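PDB 5LOX: peptidase from Pseudomonas aeruginosa, which probably hydrolyses peptide bonds as an N-terminal-nucleophile hydrolase, being the Anbu (ancestral beta subunit) relative of the proteasome that builds a helical assembly. Local coordinates for residues S110-G115 and L124-P129. The protein carries 3 engineered substitutions. Numbering follows the deposited sequence.
Sequences SFMVGG and LYSIYP. Engineered in segment 110-115: M112 (natural residue Leu).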
loop_
_atom_site.group_PDB
_atom_site.type_symbol
_atom_site.label_atom_id
_atom_site.label_comp_id
_atom_site.label_asym_id
_atom_site.label_seq_id
_atom_site.Cartn_x
_atom_site.Cartn_y
_atom_site.Cartn_z
ATOM N N SER A 110 -9.886 -73.526 -72.445
ATOM C CA SER A 110 -10.921 -74.213 -73.175
ATOM C C SER A 110 -10.644 -74.207 -74.655
ATOM O O SER A 110 -9.858 -73.412 -75.157
ATOM C CB SER A 110 -12.236 -73.527 -72.869
ATOM O OG SER A 110 -12.011 -72.149 -72.707
ATOM N N PHE A 111 -11.295 -75.120 -75.361
ATOM C CA PHE A 111 -11.017 -75.347 -76.773
ATOM C C PHE A 111 -12.275 -75.648 -77.534
ATOM O O PHE A 111 -13.223 -76.158 -76.971
ATOM C CB PHE A 111 -10.131 -76.569 -76.924
ATOM C CG PHE A 111 -8.789 -76.436 -76.305
ATOM C CD1 PHE A 111 -7.731 -75.956 -77.042
ATOM C CD2 PHE A 111 -8.574 -76.815 -75.004
ATOM C CE1 PHE A 111 -6.474 -75.843 -76.489
ATOM C CE2 PHE A 111 -7.322 -76.723 -74.439
ATOM C CZ PHE A 111 -6.266 -76.235 -75.182
HETATM N N MSE A 112 -12.266 -75.393 -78.839
HETATM C CA MSE A 112 -13.249 -76.032 -79.756
HETATM C C MSE A 112 -12.497 -76.856 -80.758
HETATM O O MSE A 112 -11.411 -76.489 -81.180
HETATM C CB MSE A 112 -14.202 -75.075 -80.471
HETATM C CG MSE A 112 -14.884 -74.312 -79.364
HETATM SE SE MSE A 112 -16.527 -73.494 -79.984
HETATM C CE MSE A 112 -15.726 -71.776 -80.460
ATOM N N VAL A 113 -13.052 -78.019 -81.064
ATOM C CA VAL A 113 -12.467 -78.931 -81.997
ATOM C C VAL A 113 -13.573 -79.299 -82.955
ATOM O O VAL A 113 -14.579 -79.837 -82.554
ATOM C CB VAL A 113 -11.975 -80.204 -81.310
ATOM C CG1 VAL A 113 -11.380 -81.148 -82.340
ATOM C CG2 VAL A 113 -10.945 -79.860 -80.249
ATOM N N GLY A 114 -13.368 -79.012 -84.231
ATOM C CA GLY A 114 -14.344 -79.357 -85.246
ATOM C C GLY A 114 -13.690 -79.718 -86.551
ATOM O O GLY A 114 -12.505 -79.451 -86.763
ATOM N N GLY A 115 -14.452 -80.352 -87.420
ATOM C CA GLY A 115 -13.919 -80.728 -88.716
ATOM C C GLY A 115 -14.615 -81.936 -89.293
ATOM O O GLY A 115 -15.738 -82.241 -88.916
ATOM N N LEU A 124 -18.529 -80.947 -84.465
ATOM C CA LEU A 124 -17.987 -79.806 -83.724
ATOM C C LEU A 124 -18.184 -80.029 -82.251
ATOM O O LEU A 124 -19.309 -80.236 -81.790
ATOM C CB LEU A 124 -18.698 -78.510 -84.135
ATOM C CG LEU A 124 -18.425 -77.266 -83.313
ATOM C CD1 LEU A 124 -16.968 -76.913 -83.415
ATOM C CD2 LEU A 124 -19.257 -76.092 -83.812
ATOM N N TYR A 125 -17.110 -79.928 -81.489
ATOM C CA TYR A 125 -17.181 -80.073 -80.030
ATOM C C TYR A 125 -16.623 -78.846 -79.337
ATOM O O TYR A 125 -15.819 -78.098 -79.913
ATOM C CB TYR A 125 -16.394 -81.303 -79.590
ATOM C CG TYR A 125 -16.935 -82.593 -80.119
ATOM C CD1 TYR A 125 -16.717 -82.942 -81.455
ATOM C CD2 TYR A 125 -17.662 -83.467 -79.305
ATOM C CE1 TYR A 125 -17.213 -84.124 -81.971
ATOM C CE2 TYR A 125 -18.161 -84.656 -79.801
ATOM C CZ TYR A 125 -17.941 -84.987 -81.128
ATOM O OH TYR A 125 -18.401 -86.169 -81.690
ATOM N N SER A 126 -17.011 -78.664 -78.086
ATOM C CA SER A 126 -16.377 -77.668 -77.223
ATOM C C SER A 126 -15.887 -78.354 -75.960
ATOM O O SER A 126 -16.623 -79.108 -75.348
ATOM C CB SER A 126 -17.365 -76.569 -76.883
ATOM O OG SER A 126 -16.918 -75.820 -75.766
ATOM N N ILE A 127 -14.644 -78.100 -75.586
ATOM C CA ILE A 127 -14.055 -78.669 -74.381
ATOM C C ILE A 127 -14.037 -77.603 -73.307
ATOM O O ILE A 127 -13.589 -76.496 -73.528
ATOM C CB ILE A 127 -12.613 -79.141 -74.613
ATOM C CG1 ILE A 127 -12.546 -80.101 -75.810
ATOM C CG2 ILE A 127 -12.071 -79.834 -73.370
ATOM C CD1 ILE A 127 -11.148 -80.529 -76.198
ATOM N N TYR A 128 -14.499 -77.952 -72.122
ATOM C CA TYR A 128 -14.558 -77.005 -71.020
ATOM C C TYR A 128 -13.246 -76.965 -70.243
ATOM O O TYR A 128 -12.385 -77.857 -70.406
ATOM C CB TYR A 128 -15.695 -77.388 -70.084
ATOM C CG TYR A 128 -17.060 -77.148 -70.671
ATOM C CD1 TYR A 128 -17.339 -75.979 -71.389
ATOM C CD2 TYR A 128 -18.089 -78.086 -70.479
ATOM C CE1 TYR A 128 -18.585 -75.750 -71.916
ATOM C CE2 TYR A 128 -19.352 -77.859 -70.999
ATOM C CZ TYR A 128 -19.586 -76.685 -71.721
ATOM O OH TYR A 128 -20.836 -76.449 -72.250
ATOM N N PRO A 129 -13.083 -75.939 -69.377
ATOM C CA PRO A 129 -11.903 -75.882 -68.504
ATOM C C PRO A 129 -11.573 -77.171 -67.774
ATOM O O PRO A 129 -10.368 -77.516 -67.698
ATOM C CB PRO A 129 -12.262 -74.797 -67.521
ATOM C CG PRO A 129 -13.040 -73.839 -68.359
ATOM C CD PRO A 129 -13.826 -74.668 -69.338
#
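F111 and V113 pair with I127 and Y125 in a buried antiparallel beta hairpin, the third and fourth strands of one five-stranded sheet in a proteasome-type fold. The N-to-C directions of the two short strand segments are 166° apart, close to antiparallel. Four backbone hydrogen bonds hold the ladder. F111 and I127 exchange a reciprocal pair, the shorter from I127 N to F111 O (2.8 Å). V113 and Y125 exchange another, the shorter from Y125 N to V113 O (2.7 Å), an oxygen that also lies at the edge of the Y125 ring, in its plane. Between them sits the non-hydrogen-bonded pair M112–S126, where the CA of M112 comes within 3.3 Å of Y125 O as a CA-H...O contact. On one face I127 reaches across the ladder: with CG1 beside its backbone N (chi1 -54°) and the chain then extended, CD1 lies 4.1 Å from CG2 of V113 and 4.2 Å from CB of F111. On the other face M112, an engineered replacement of Leu present as selenomethionine, sets its CG 4.2 Å from CB of S126, and L124 CD1 packs over the CA of G114 at 4.0 Å. Strand 42-50 flanks 110-115 along its other edge. Helix 79-97 covers the F111, V113, Y125 and I127 face, and strands 2-8 and 142-146 of the second sheet meet the M112, L124 and S126 face, as in the four-layer αββα sandwich of proteasome subunits.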